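Local coordinates for protein leucine aminopeptidase 2, chloroplastic (PDB 5LHJ) that acts as an M17-family metalloaminopeptidase in bottromycin maturation, binding manganese and probably removing unsubstituted N-terminal amino acids from peptides, at residues A95-S100 / R129-G134; D143-A148 / N185-T190; A166-L171 / L298-L303; R330-T335 / V353-S358; L382-G387 / N469-Y474. One frame throughout, in Å; residues are numbered along the deposited sequence.

From the N terminus, contact 1 closes a loop of 28 residues that includes strand 109-112 and joins two helices of the N-terminal domain. Contacts 2 and 3, which close 36 and 126 residues, cross, their segments alternating along the chain. Contact 2 ties the turn after helix 124-139 to the far end of helix 164-185, and contact 3 joins an early turn of that same helix to the end of helix 286-301 in the catalytic domain. Contacts 1 and 3 touch through the Arg129-Glu169 salt bridge. Contacts 4 and 5 follow in series, both within the catalytic domain: contact 4 closes a loop of 17 residues, whereas contact 5 brings together two loops separated by 81 residues.

Contact 1: A95-S100 / R129-G134; sequences AAAAAS and RAVAEG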
# COMPACT_ATOMS: atom_id res chain seq x y z
N ALA A 95 -20.58 -22.31 -29.05
CA ALA A 95 -21.33 -21.45 -28.11
C ALA A 95 -22.84 -21.70 -28.12
O ALA A 95 -23.47 -21.68 -27.06
CB ALA A 95 -21.03 -19.97 -28.39
N ALA A 96 -23.43 -21.90 -29.30
CA ALA A 96 -24.87 -22.21 -29.41
C ALA A 96 -25.23 -23.53 -28.74
O ALA A 96 -26.28 -23.64 -28.11
CB ALA A 96 -25.33 -22.21 -30.86
N ALA A 97 -24.36 -24.53 -28.86
CA ALA A 97 -24.59 -25.82 -28.22
C ALA A 97 -24.54 -25.68 -26.70
O ALA A 97 -25.36 -26.26 -25.98
CB ALA A 97 -23.58 -26.85 -28.69
N ALA A 98 -23.58 -24.90 -26.20
CA ALA A 98 -23.49 -24.68 -24.75
C ALA A 98 -24.72 -23.93 -24.22
O ALA A 98 -25.25 -24.28 -23.16
CB ALA A 98 -22.21 -23.93 -24.39
N ALA A 99 -25.19 -22.94 -24.96
CA ALA A 99 -26.43 -22.21 -24.60
C ALA A 99 -27.66 -23.12 -24.57
O ALA A 99 -28.54 -22.97 -23.71
CB ALA A 99 -26.67 -21.04 -25.55
N SER A 100 -27.74 -24.03 -25.54
CA SER A 100 -28.82 -25.02 -25.61
C SER A 100 -28.87 -25.91 -24.38
O SER A 100 -29.95 -26.10 -23.79
CB SER A 100 -28.68 -25.90 -26.87
OG SER A 100 -28.71 -25.12 -28.05
N ARG A 129 -18.53 -31.44 -35.03
CA ARG A 129 -17.47 -31.49 -34.01
C ARG A 129 -17.66 -30.39 -32.96
O ARG A 129 -17.58 -30.65 -31.75
CB ARG A 129 -16.09 -31.36 -34.69
CG ARG A 129 -14.90 -31.65 -33.77
CD ARG A 129 -13.56 -31.50 -34.50
NE ARG A 129 -13.52 -32.36 -35.67
CZ ARG A 129 -13.61 -31.97 -36.96
NH1 ARG A 129 -13.69 -30.68 -37.32
NH2 ARG A 129 -13.59 -32.90 -37.92
N ALA A 130 -17.96 -29.18 -33.43
CA ALA A 130 -18.16 -28.03 -32.55
C ALA A 130 -19.40 -28.15 -31.66
O ALA A 130 -19.35 -27.82 -30.47
CB ALA A 130 -18.21 -26.74 -33.35
N VAL A 131 -20.51 -28.63 -32.23
CA VAL A 131 -21.73 -28.83 -31.46
C VAL A 131 -21.52 -29.89 -30.37
O VAL A 131 -21.94 -29.70 -29.23
CB VAL A 131 -22.92 -29.18 -32.37
CG1 VAL A 131 -24.15 -29.61 -31.57
CG2 VAL A 131 -23.28 -27.98 -33.25
N ALA A 132 -20.87 -31.00 -30.72
CA ALA A 132 -20.58 -32.04 -29.73
C ALA A 132 -19.71 -31.49 -28.60
O ALA A 132 -19.98 -31.76 -27.41
CB ALA A 132 -19.89 -33.23 -30.39
N GLU A 133 -18.68 -30.73 -28.95
CA GLU A 133 -17.81 -30.11 -27.95
C GLU A 133 -18.57 -29.17 -27.04
O GLU A 133 -18.44 -29.23 -25.81
CB GLU A 133 -16.66 -29.32 -28.60
CG GLU A 133 -15.56 -30.18 -29.16
CD GLU A 133 -14.40 -29.38 -29.74
OE1 GLU A 133 -14.28 -28.16 -29.45
OE2 GLU A 133 -13.58 -30.01 -30.45
N GLY A 134 -19.36 -28.28 -27.64
CA GLY A 134 -20.08 -27.25 -26.88
C GLY A 134 -21.09 -27.85 -25.91
O GLY A 134 -21.30 -27.31 -24.82
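Ala97 and Ala98 of helix 90-102 meet Val131 and Gly134 where the axes of 95-100 and 129-134 approach to 7.4 Å and cross at -37°, with the CA atoms of Ala98 and Gly134 4.8 Å apart. Such closeness depends on small residues. The methyl of Ala97 points at the partner helix, its CB 3.3 Å from the carbonyl O of Val131 and also facing the backbone carbon of Gly134. A side chain on Gly134 would run into that methyl, so the glycine leaves room for backbone to lie against backbone: its carbonyl O comes 3.4 Å from Ala98 CA. With CG1 anti to its backbone N (chi1 171°), Val131 brings this branch alongside Ala97, with CG1 4.0 Å from Ala97 CB. Further along the first helix, the hydroxyl of Ser100 folds back onto Ala96 O, which it and the Ser100 amide reach from opposite faces of the carbonyl plane. Ser100 and Val131 both lean on Leu112 of strand 109-112. The helices thus pack side by side over a mixed sheet of the N-terminal domain, and helix 124-139 forms the beta-alpha-beta crossover from strand 109-112 to the parallel strand 156-159.

Contact 2: D143-A148 / N185-T190; sequences DEYRSA and NCPAGT
Tyr145 lays one face of its ring against Pro187, whose CG stands 4.0 Å from the ring centroid and 14° off the normal in a CH-pi contact. The tyrosine belongs to a type I beta turn from Asp143 to Arg146 that follows helix 124-139 of the N-terminal domain. Its partner lies just beyond the end of helix 164-185, so the contact joins the two domains. The pyrrolidine ring sits toward the rim of the aromatic face, and its CD comes closest, 3.5 Å from Tyr145 CE2. Tyr145 CG is anti to the carbonyl carbon (chi1 -71°), which sends the ring out from the turn to meet proline and threonine head on. At the far end of the ring, Tyr145 OH forms a 2.8 Å hydrogen bond with Thr190 OG1, a pair in which either hydroxyl could donate. The threonine methyl CG2 packs 3.3 Å from the same Tyr145 OH, so both branches of Thr190 border the phenol oxygen. The loop also faces a second subunit: Val428 of that chain packs on Tyr145, and the Tyr145 carbonyl O is hydrogen-bonded to Thr336 OG1 of the same neighbour. Across the base of the turn, Arg146 NE forms a weak hydrogen bond, part of a salt bridge, with Asp143 OD1 at 3.4 Å, the oxygen lying at the edge of the guanidinium and in its plane.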
# COMPACT_ATOMS: atom_id res chain seq x y z
N ASP A 143 -19.51 -30.47 -8.75
CA ASP A 143 -20.32 -30.53 -7.52
C ASP A 143 -19.83 -31.55 -6.51
O ASP A 143 -20.53 -31.81 -5.52
CB ASP A 143 -21.78 -30.84 -7.90
CG ASP A 143 -22.47 -29.69 -8.59
OD1 ASP A 143 -22.08 -28.50 -8.38
OD2 ASP A 143 -23.43 -29.96 -9.34
N GLU A 144 -18.63 -32.08 -6.72
CA GLU A 144 -18.03 -33.13 -5.86
C GLU A 144 -17.99 -32.76 -4.36
O GLU A 144 -18.10 -33.65 -3.50
CB GLU A 144 -16.60 -33.43 -6.35
CG GLU A 144 -15.88 -34.60 -5.69
CD GLU A 144 -16.57 -35.95 -5.89
OE1 GLU A 144 -17.28 -36.14 -6.91
OE2 GLU A 144 -16.38 -36.83 -5.03
N TYR A 145 -17.83 -31.47 -4.06
CA TYR A 145 -17.66 -31.02 -2.66
C TYR A 145 -18.87 -30.27 -2.10
O TYR A 145 -18.74 -29.64 -1.05
CB TYR A 145 -16.37 -30.21 -2.52
CG TYR A 145 -15.17 -31.10 -2.63
CD1 TYR A 145 -14.66 -31.76 -1.52
CD2 TYR A 145 -14.57 -31.34 -3.87
CE1 TYR A 145 -13.57 -32.61 -1.62
CE2 TYR A 145 -13.49 -32.20 -3.99
CZ TYR A 145 -13.00 -32.83 -2.87
OH TYR A 145 -11.92 -33.68 -3.00
N ARG A 146 -20.01 -30.36 -2.78
CA ARG A 146 -21.27 -29.88 -2.26
C ARG A 146 -21.98 -31.04 -1.59
O ARG A 146 -21.92 -32.16 -2.09
CB ARG A 146 -22.17 -29.38 -3.38
CG ARG A 146 -21.63 -28.18 -4.08
CD ARG A 146 -22.66 -27.61 -5.04
NE ARG A 146 -22.08 -26.45 -5.70
CZ ARG A 146 -21.94 -25.25 -5.15
NH1 ARG A 146 -22.39 -24.99 -3.91
NH2 ARG A 146 -21.37 -24.28 -5.85
N SER A 147 -22.68 -30.77 -0.49
CA SER A 147 -23.50 -31.79 0.17
C SER A 147 -24.92 -31.63 -0.37
O SER A 147 -25.31 -30.54 -0.78
CB SER A 147 -23.43 -31.66 1.70
OG SER A 147 -24.06 -30.48 2.15
N ALA A 148 -25.68 -32.72 -0.36
CA ALA A 148 -27.04 -32.77 -0.95
C ALA A 148 -27.06 -32.70 -2.48
O ALA A 148 -26.57 -31.75 -3.10
CB ALA A 148 -27.94 -31.69 -0.35
N ASN A 185 -10.01 -27.64 -10.58
CA ASN A 185 -11.01 -27.36 -9.55
C ASN A 185 -10.80 -28.10 -8.23
O ASN A 185 -11.23 -27.62 -7.18
CB ASN A 185 -12.42 -27.65 -10.07
CG ASN A 185 -12.94 -26.56 -11.00
OD1 ASN A 185 -12.60 -25.38 -10.83
ND2 ASN A 185 -13.74 -26.94 -11.98
N CYS A 186 -10.13 -29.25 -8.28
CA CYS A 186 -9.93 -30.08 -7.09
C CYS A 186 -9.18 -29.28 -6.02
O CYS A 186 -8.15 -28.70 -6.31
CB CYS A 186 -9.14 -31.34 -7.44
SG CYS A 186 -9.22 -32.57 -6.13
N PRO A 187 -9.71 -29.25 -4.78
CA PRO A 187 -8.96 -28.62 -3.68
C PRO A 187 -7.53 -29.14 -3.56
O PRO A 187 -7.32 -30.36 -3.71
CB PRO A 187 -9.76 -29.01 -2.45
CG PRO A 187 -11.13 -29.23 -2.93
CD PRO A 187 -11.01 -29.77 -4.33
N ALA A 188 -6.57 -28.26 -3.26
CA ALA A 188 -5.17 -28.69 -3.14
C ALA A 188 -4.94 -29.73 -2.04
O ALA A 188 -4.00 -30.52 -2.14
CB ALA A 188 -4.24 -27.50 -2.92
N GLY A 189 -5.79 -29.75 -1.02
CA GLY A 189 -5.71 -30.77 0.03
C GLY A 189 -6.05 -32.18 -0.42
O GLY A 189 -5.59 -33.16 0.19
N THR A 190 -6.86 -32.29 -1.47
CA THR A 190 -7.15 -33.58 -2.12
C THR A 190 -6.10 -33.88 -3.18
O THR A 190 -5.52 -34.97 -3.17
CB THR A 190 -8.57 -33.59 -2.72
OG1 THR A 190 -9.52 -33.43 -1.67
CG2 THR A 190 -8.85 -34.90 -3.46

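Contact 3: A166-L171 / L298-L303; sequences AVAEGL and LPRLGL
Ala168 and Arg300 form one of two van der Waals contacts here; Glu169 and Leu301 form the other. The guanidinium of Arg300 comes up to the alanine methyl at a slant, with Arg300 NH2 3.5 Å from Ala168 CB and NH1 of the same group somewhat farther. Arg300 leaves its helix with CG anti to the backbone N (chi1 175°), then bends at chi2 (67°), which swings the charged end across to the neighbouring helix. Beside it, the aliphatic part of Glu169 meets a branch of Leu301, Glu169 CG lying 4.3 Å from Leu301 CD2. The CA atoms of these two residues, 7.1 Å apart, mark the nearest approach of the backbones.

The polar link runs through one water. It donates to Ala168 O at 3.2 Å and receives a weak hydrogen bond from Arg300 NH2 at 2.7 Å, so that the same NH2 both touches the methyl and reaches, through water, the carbonyl of the same residue.

Charge is handled beyond the pair of segments. The carboxylate of Glu169 is directed to Arg129 of helix 124-139, with which OE1 forms a salt bridge, leaving its CG to face Leu301. The leucine also packs on Ile490 and Arg494 of helix 486-498.

Immediately afterwards the chain turns at Gly302, whose phi is positive, and Gly302 N bonds to Leu298 O at 2.8 Å. The arrangement is surface packing of a long helix against the C-terminal end of helix 286-301; as in other M17 enzymes, that long helix, 164-185, connects the N-terminal and catalytic domains.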
# COMPACT_ATOMS: atom_id res chain seq x y z
N ALA A 166 -16.90 -37.02 -36.68
CA ALA A 166 -16.71 -35.67 -36.13
C ALA A 166 -17.32 -35.52 -34.73
O ALA A 166 -16.73 -34.89 -33.86
CB ALA A 166 -17.28 -34.63 -37.07
N VAL A 167 -18.51 -36.10 -34.52
CA VAL A 167 -19.15 -36.08 -33.20
C VAL A 167 -18.26 -36.79 -32.17
O VAL A 167 -18.00 -36.25 -31.08
CB VAL A 167 -20.56 -36.70 -33.21
CG1 VAL A 167 -21.11 -36.87 -31.79
CG2 VAL A 167 -21.51 -35.84 -34.05
N ALA A 168 -17.76 -37.97 -32.53
CA ALA A 168 -16.88 -38.73 -31.64
C ALA A 168 -15.61 -37.96 -31.29
O ALA A 168 -15.20 -37.97 -30.13
CB ALA A 168 -16.53 -40.09 -32.26
N GLU A 169 -15.01 -37.30 -32.29
CA GLU A 169 -13.80 -36.48 -32.10
C GLU A 169 -14.08 -35.33 -31.12
O GLU A 169 -13.29 -35.07 -30.21
CB GLU A 169 -13.30 -35.88 -33.42
CG GLU A 169 -12.58 -36.84 -34.38
CD GLU A 169 -12.30 -36.22 -35.75
OE1 GLU A 169 -12.43 -34.97 -35.93
OE2 GLU A 169 -11.95 -37.00 -36.68
N GLY A 170 -15.21 -34.65 -31.32
CA GLY A 170 -15.60 -33.53 -30.46
C GLY A 170 -15.89 -33.94 -29.03
O GLY A 170 -15.45 -33.29 -28.09
N LEU A 171 -16.64 -35.02 -28.85
CA LEU A 171 -16.91 -35.54 -27.50
C LEU A 171 -15.62 -35.88 -26.78
O LEU A 171 -15.45 -35.52 -25.61
CB LEU A 171 -17.84 -36.76 -27.54
CG LEU A 171 -19.28 -36.58 -28.05
CD1 LEU A 171 -19.99 -37.93 -28.13
CD2 LEU A 171 -20.13 -35.61 -27.24
N LEU A 298 -5.27 -39.17 -26.78
CA LEU A 298 -4.57 -39.67 -27.97
C LEU A 298 -4.94 -41.12 -28.36
O LEU A 298 -5.11 -41.40 -29.54
CB LEU A 298 -3.06 -39.51 -27.82
CG LEU A 298 -2.60 -38.06 -27.63
CD1 LEU A 298 -1.09 -37.98 -27.52
CD2 LEU A 298 -3.13 -37.15 -28.73
N PRO A 299 -5.06 -42.03 -27.38
CA PRO A 299 -5.43 -43.41 -27.77
C PRO A 299 -6.76 -43.51 -28.52
O PRO A 299 -6.85 -44.27 -29.49
CB PRO A 299 -5.48 -44.15 -26.43
CG PRO A 299 -4.48 -43.41 -25.59
CD PRO A 299 -4.64 -41.97 -25.97
N ARG A 300 -7.75 -42.72 -28.13
CA ARG A 300 -9.04 -42.68 -28.84
C ARG A 300 -8.91 -42.17 -30.27
O ARG A 300 -9.55 -42.70 -31.18
CB ARG A 300 -10.03 -41.79 -28.09
CG ARG A 300 -11.38 -41.55 -28.77
CD ARG A 300 -12.22 -42.81 -28.84
NE ARG A 300 -13.66 -42.51 -28.80
CZ ARG A 300 -14.51 -42.59 -29.82
NH1 ARG A 300 -14.13 -42.97 -31.05
NH2 ARG A 300 -15.79 -42.26 -29.62
N LEU A 301 -8.12 -41.12 -30.45
CA LEU A 301 -7.93 -40.52 -31.78
C LEU A 301 -7.04 -41.37 -32.67
O LEU A 301 -7.18 -41.35 -33.90
CB LEU A 301 -7.34 -39.11 -31.67
CG LEU A 301 -8.17 -38.10 -30.87
CD1 LEU A 301 -7.42 -36.78 -30.70
CD2 LEU A 301 -9.54 -37.86 -31.50
N GLY A 302 -6.12 -42.12 -32.07
CA GLY A 302 -5.22 -43.00 -32.80
C GLY A 302 -4.27 -42.28 -33.73
O GLY A 302 -4.10 -42.70 -34.88
N LEU A 303 -3.62 -41.22 -33.25
CA LEU A 303 -2.67 -40.47 -34.07
C LEU A 303 -1.38 -41.25 -34.25
O LEU A 303 -0.91 -41.86 -33.29
CB LEU A 303 -2.33 -39.11 -33.44
CG LEU A 303 -3.46 -38.10 -33.29
CD1 LEU A 303 -2.89 -36.81 -32.71
CD2 LEU A 303 -4.14 -37.85 -34.62
O HOH W 1 -16.47 -40.10 -28.12

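Contact 4: R330-T335 / V353-S358; sequences RHLDGT and VLVRAS
Val355 is the first residue of 353-358 to meet the turn at 330-335, and its two methyls divide the work. CG1, anti to the backbone N (chi1 175°), goes to Leu332 and lies 3.9 Å from Leu332 CD2, the two side chains meeting at a slant. CG2 faces Asp333 instead, 4.0 Å from Asp333 CB, and there the side chains are nearly perpendicular. The aspartate is occupied by its own loop: its OD1 accepts from Thr335 N at 3.0 Å, an Asx turn in which the donor lies above the carboxylate plane, and from Thr335 OG1 at 2.7 Å on the syn side. An alanine in place of Asp333 would keep the CB packing but would probably leave the amide and hydroxyl of Thr335 without their shared acceptor and the turn less firmly set. This is the type I turn from His331 to Gly334, between strands 328-330 and 336-338; it sits against helix 345-358 of the catalytic domain, whose first residue, Glu345, binds manganese in a metal-loaded structure of this protein, although the turn itself lies away from that site. Asp352 also grips the turn, through Leu332 N and His331 ND1. Next along the helix, Arg356 offers CB to Leu332, 4.1 Å from CD2, while its extended chain carries the guanidinium away to a salt bridge with Glu242. At Ser358 the hydroxyl turns back on the helix, OG donating to Leu354 O at 2.7 Å.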
# COMPACT_ATOMS: atom_id res chain seq x y z
N ARG A 330 21.82 -25.42 -8.58
CA ARG A 330 22.67 -25.98 -9.64
C ARG A 330 21.84 -27.01 -10.41
O ARG A 330 21.48 -28.06 -9.87
CB ARG A 330 23.92 -26.62 -9.02
CG ARG A 330 24.80 -27.43 -9.98
CD ARG A 330 26.02 -26.70 -10.50
NE ARG A 330 26.78 -25.96 -9.49
CZ ARG A 330 27.82 -25.17 -9.76
NH1 ARG A 330 28.27 -25.04 -11.01
NH2 ARG A 330 28.41 -24.49 -8.78
N HIS A 331 21.58 -26.70 -11.68
CA HIS A 331 20.66 -27.49 -12.49
C HIS A 331 21.32 -28.72 -13.10
O HIS A 331 22.55 -28.90 -13.01
CB HIS A 331 20.07 -26.61 -13.61
CG HIS A 331 19.18 -25.52 -13.10
ND1 HIS A 331 17.90 -25.75 -12.65
CD2 HIS A 331 19.38 -24.19 -12.98
CE1 HIS A 331 17.35 -24.61 -12.27
NE2 HIS A 331 18.23 -23.65 -12.46
N LEU A 332 20.48 -29.55 -13.73
CA LEU A 332 20.91 -30.79 -14.40
C LEU A 332 21.96 -30.58 -15.52
O LEU A 332 22.76 -31.49 -15.78
CB LEU A 332 19.67 -31.50 -14.97
CG LEU A 332 19.82 -32.86 -15.66
CD1 LEU A 332 20.40 -33.88 -14.71
CD2 LEU A 332 18.45 -33.34 -16.14
N ASP A 333 21.95 -29.41 -16.16
CA ASP A 333 22.94 -29.06 -17.19
C ASP A 333 24.21 -28.39 -16.63
O ASP A 333 25.06 -27.95 -17.40
CB ASP A 333 22.33 -28.20 -18.31
CG ASP A 333 21.90 -26.80 -17.84
OD1 ASP A 333 22.01 -26.47 -16.64
OD2 ASP A 333 21.44 -26.03 -18.70
N GLY A 334 24.33 -28.31 -15.31
CA GLY A 334 25.47 -27.68 -14.65
C GLY A 334 25.40 -26.18 -14.46
O GLY A 334 26.26 -25.61 -13.77
N THR A 335 24.39 -25.52 -15.04
CA THR A 335 24.25 -24.06 -14.90
C THR A 335 23.52 -23.73 -13.60
O THR A 335 22.88 -24.58 -13.00
CB THR A 335 23.53 -23.40 -16.09
OG1 THR A 335 22.14 -23.79 -16.15
CG2 THR A 335 24.20 -23.76 -17.39
N VAL A 353 13.59 -30.16 -16.05
CA VAL A 353 12.75 -31.05 -16.85
C VAL A 353 12.95 -30.79 -18.35
O VAL A 353 12.98 -31.72 -19.14
CB VAL A 353 11.26 -30.94 -16.44
CG1 VAL A 353 10.40 -31.86 -17.30
CG2 VAL A 353 11.11 -31.25 -14.96
N LEU A 354 13.11 -29.52 -18.74
CA LEU A 354 13.44 -29.20 -20.14
C LEU A 354 14.79 -29.76 -20.57
O LEU A 354 14.94 -30.21 -21.71
CB LEU A 354 13.38 -27.68 -20.37
CG LEU A 354 11.99 -27.07 -20.37
CD1 LEU A 354 12.07 -25.55 -20.28
CD2 LEU A 354 11.20 -27.49 -21.60
N VAL A 355 15.76 -29.77 -19.66
CA VAL A 355 17.07 -30.40 -19.94
C VAL A 355 16.83 -31.89 -20.21
O VAL A 355 17.25 -32.42 -21.23
CB VAL A 355 18.09 -30.21 -18.79
CG1 VAL A 355 19.39 -30.97 -19.07
CG2 VAL A 355 18.40 -28.72 -18.55
N ARG A 356 16.13 -32.55 -19.29
CA ARG A 356 15.87 -33.97 -19.41
C ARG A 356 15.07 -34.29 -20.69
O ARG A 356 15.39 -35.25 -21.41
CB ARG A 356 15.12 -34.48 -18.17
CG ARG A 356 14.88 -35.99 -18.16
CD ARG A 356 14.10 -36.46 -16.95
NE ARG A 356 13.65 -37.84 -17.12
CZ ARG A 356 14.40 -38.93 -16.94
NH1 ARG A 356 15.68 -38.86 -16.57
NH2 ARG A 356 13.85 -40.14 -17.15
N ALA A 357 14.04 -33.50 -20.96
CA ALA A 357 13.16 -33.75 -22.11
C ALA A 357 13.83 -33.54 -23.47
O ALA A 357 13.43 -34.18 -24.44
CB ALA A 357 11.90 -32.91 -22.03
N SER A 358 14.84 -32.67 -23.54
CA SER A 358 15.49 -32.33 -24.81
C SER A 358 16.88 -32.97 -24.99
O SER A 358 17.57 -32.69 -25.98
CB SER A 358 15.59 -30.82 -24.94
OG SER A 358 16.45 -30.28 -23.95

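Contact 5: L382-G387 / N469-Y474; sequences LGTRTG and NDEGPY
The guanidinium of Arg385 lies almost perfectly flat on the ring of Tyr474, the planes only 4° apart and Arg385 CZ 3.5 Å from the ring centroid. This stacked cation-pi pair places CZ over the middle of the ring; NH2 faces the CD1 side and NE the CZ and hydroxyl end, the two side chains running antiparallel to one another, so that the arginine chain enters over the hydroxyl end of the ring. The Arg385 chain is extended from CG to NE, long enough to span the gap from its loop. A serine in place of Tyr474 lacks the flat ring, which would probably leave the Arg385 guanidinium freer to turn and its charge without an aromatic partner.

Alongside the stack, Thr384 OG1 donates to Glu471 OE1 at 2.7 Å, using the syn lone pair of the carboxylate. Waters complete the junction. One lies in the guanidinium plane at its edge, accepting from Arg385 NE at 2.9 Å while donating to Glu471 OE1 and Asn469 OD1; it bridges two opposite charges that do not touch. Another accepts from Arg385 NH2 at 2.6 Å and donates to Gly472 O. Asn469 shapes the loop itself: its OD1 takes the amide of Glu471 in an Asx turn, and its ND2 bonds to Gly472 O at 2.9 Å, an oxygen that also lies at the edge of the Tyr474 ring.

A fourth subunit adjoins the contact, His419 of that chain packing on Arg385 and Arg422 on Thr384. The arrangement belongs to the catalytic domain, where the chain leading into strand 386-390 is joined to the loop after strand 468-469 beside a subunit interface of the six-chain assembly.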
# COMPACT_ATOMS: atom_id res chain seq x y z
N LEU A 382 -2.42 -8.54 -22.22
CA LEU A 382 -3.25 -9.48 -23.04
C LEU A 382 -4.70 -9.69 -22.55
O LEU A 382 -5.54 -10.15 -23.32
CB LEU A 382 -2.57 -10.84 -23.23
CG LEU A 382 -1.19 -10.87 -23.92
CD1 LEU A 382 -0.75 -12.30 -24.12
CD2 LEU A 382 -1.22 -10.14 -25.26
N GLY A 383 -4.99 -9.36 -21.29
CA GLY A 383 -6.30 -9.65 -20.71
C GLY A 383 -6.46 -11.08 -20.25
O GLY A 383 -5.58 -11.93 -20.44
N THR A 384 -7.62 -11.36 -19.67
CA THR A 384 -7.81 -12.61 -18.93
C THR A 384 -8.13 -13.85 -19.77
O THR A 384 -8.17 -14.94 -19.20
CB THR A 384 -8.91 -12.43 -17.88
OG1 THR A 384 -10.14 -12.11 -18.54
CG2 THR A 384 -8.56 -11.34 -16.91
N ARG A 385 -8.38 -13.70 -21.08
CA ARG A 385 -8.85 -14.84 -21.91
C ARG A 385 -7.89 -15.26 -23.03
O ARG A 385 -8.27 -16.07 -23.90
CB ARG A 385 -10.23 -14.53 -22.47
CG ARG A 385 -11.31 -14.42 -21.40
CD ARG A 385 -12.65 -14.14 -22.05
NE ARG A 385 -13.70 -13.83 -21.10
CZ ARG A 385 -14.94 -13.49 -21.44
NH1 ARG A 385 -15.31 -13.44 -22.72
NH2 ARG A 385 -15.82 -13.20 -20.50
N THR A 386 -6.67 -14.75 -23.00
CA THR A 386 -5.70 -15.00 -24.06
C THR A 386 -4.39 -15.50 -23.49
O THR A 386 -3.84 -14.90 -22.56
CB THR A 386 -5.49 -13.71 -24.88
OG1 THR A 386 -6.73 -13.35 -25.49
CG2 THR A 386 -4.46 -13.90 -25.96
N GLY A 387 -3.87 -16.61 -24.03
CA GLY A 387 -2.58 -17.14 -23.63
C GLY A 387 -1.44 -16.52 -24.43
O GLY A 387 -1.68 -15.90 -25.48
N ASN A 469 -11.07 -19.09 -14.71
CA ASN A 469 -12.01 -18.01 -14.96
C ASN A 469 -12.56 -17.51 -13.63
O ASN A 469 -13.41 -18.16 -13.03
CB ASN A 469 -13.12 -18.51 -15.88
CG ASN A 469 -14.22 -17.48 -16.13
OD1 ASN A 469 -14.05 -16.27 -15.93
ND2 ASN A 469 -15.36 -17.96 -16.57
N ASP A 470 -12.08 -16.35 -13.17
CA ASP A 470 -12.58 -15.78 -11.90
C ASP A 470 -13.63 -14.68 -12.15
O ASP A 470 -14.02 -13.97 -11.23
CB ASP A 470 -11.42 -15.34 -10.99
CG ASP A 470 -10.56 -14.25 -11.59
OD1 ASP A 470 -10.99 -13.59 -12.56
OD2 ASP A 470 -9.44 -14.04 -11.08
N GLU A 471 -14.08 -14.58 -13.39
CA GLU A 471 -15.17 -13.72 -13.82
C GLU A 471 -16.30 -14.70 -14.12
O GLU A 471 -16.14 -15.90 -13.95
CB GLU A 471 -14.71 -12.88 -15.03
CG GLU A 471 -13.46 -12.03 -14.74
CD GLU A 471 -12.66 -11.58 -15.97
OE1 GLU A 471 -12.13 -12.42 -16.72
OE2 GLU A 471 -12.52 -10.36 -16.17
N GLY A 472 -17.46 -14.25 -14.56
CA GLY A 472 -18.59 -15.17 -14.70
C GLY A 472 -18.44 -16.20 -15.83
O GLY A 472 -17.52 -16.09 -16.65
N PRO A 473 -19.32 -17.21 -15.86
CA PRO A 473 -19.35 -18.13 -16.99
C PRO A 473 -19.82 -17.43 -18.25
O PRO A 473 -20.60 -16.46 -18.17
CB PRO A 473 -20.37 -19.19 -16.58
CG PRO A 473 -21.23 -18.53 -15.57
CD PRO A 473 -20.35 -17.55 -14.86
N TYR A 474 -19.35 -17.89 -19.39
CA TYR A 474 -19.78 -17.34 -20.67
C TYR A 474 -19.55 -18.40 -21.74
O TYR A 474 -18.56 -19.14 -21.69
CB TYR A 474 -18.97 -16.09 -21.01
CG TYR A 474 -17.51 -16.40 -21.08
CD1 TYR A 474 -16.75 -16.49 -19.92
CD2 TYR A 474 -16.90 -16.70 -22.29
CE1 TYR A 474 -15.42 -16.83 -19.97
CE2 TYR A 474 -15.57 -17.05 -22.35
CZ TYR A 474 -14.83 -17.10 -21.17
OH TYR A 474 -13.51 -17.43 -21.21
O HOH W 2 -11.76 -9.16 -18.40
O HOH W 3 -13.12 -14.38 -18.27
O HOH W 4 -15.87 -13.94 -17.96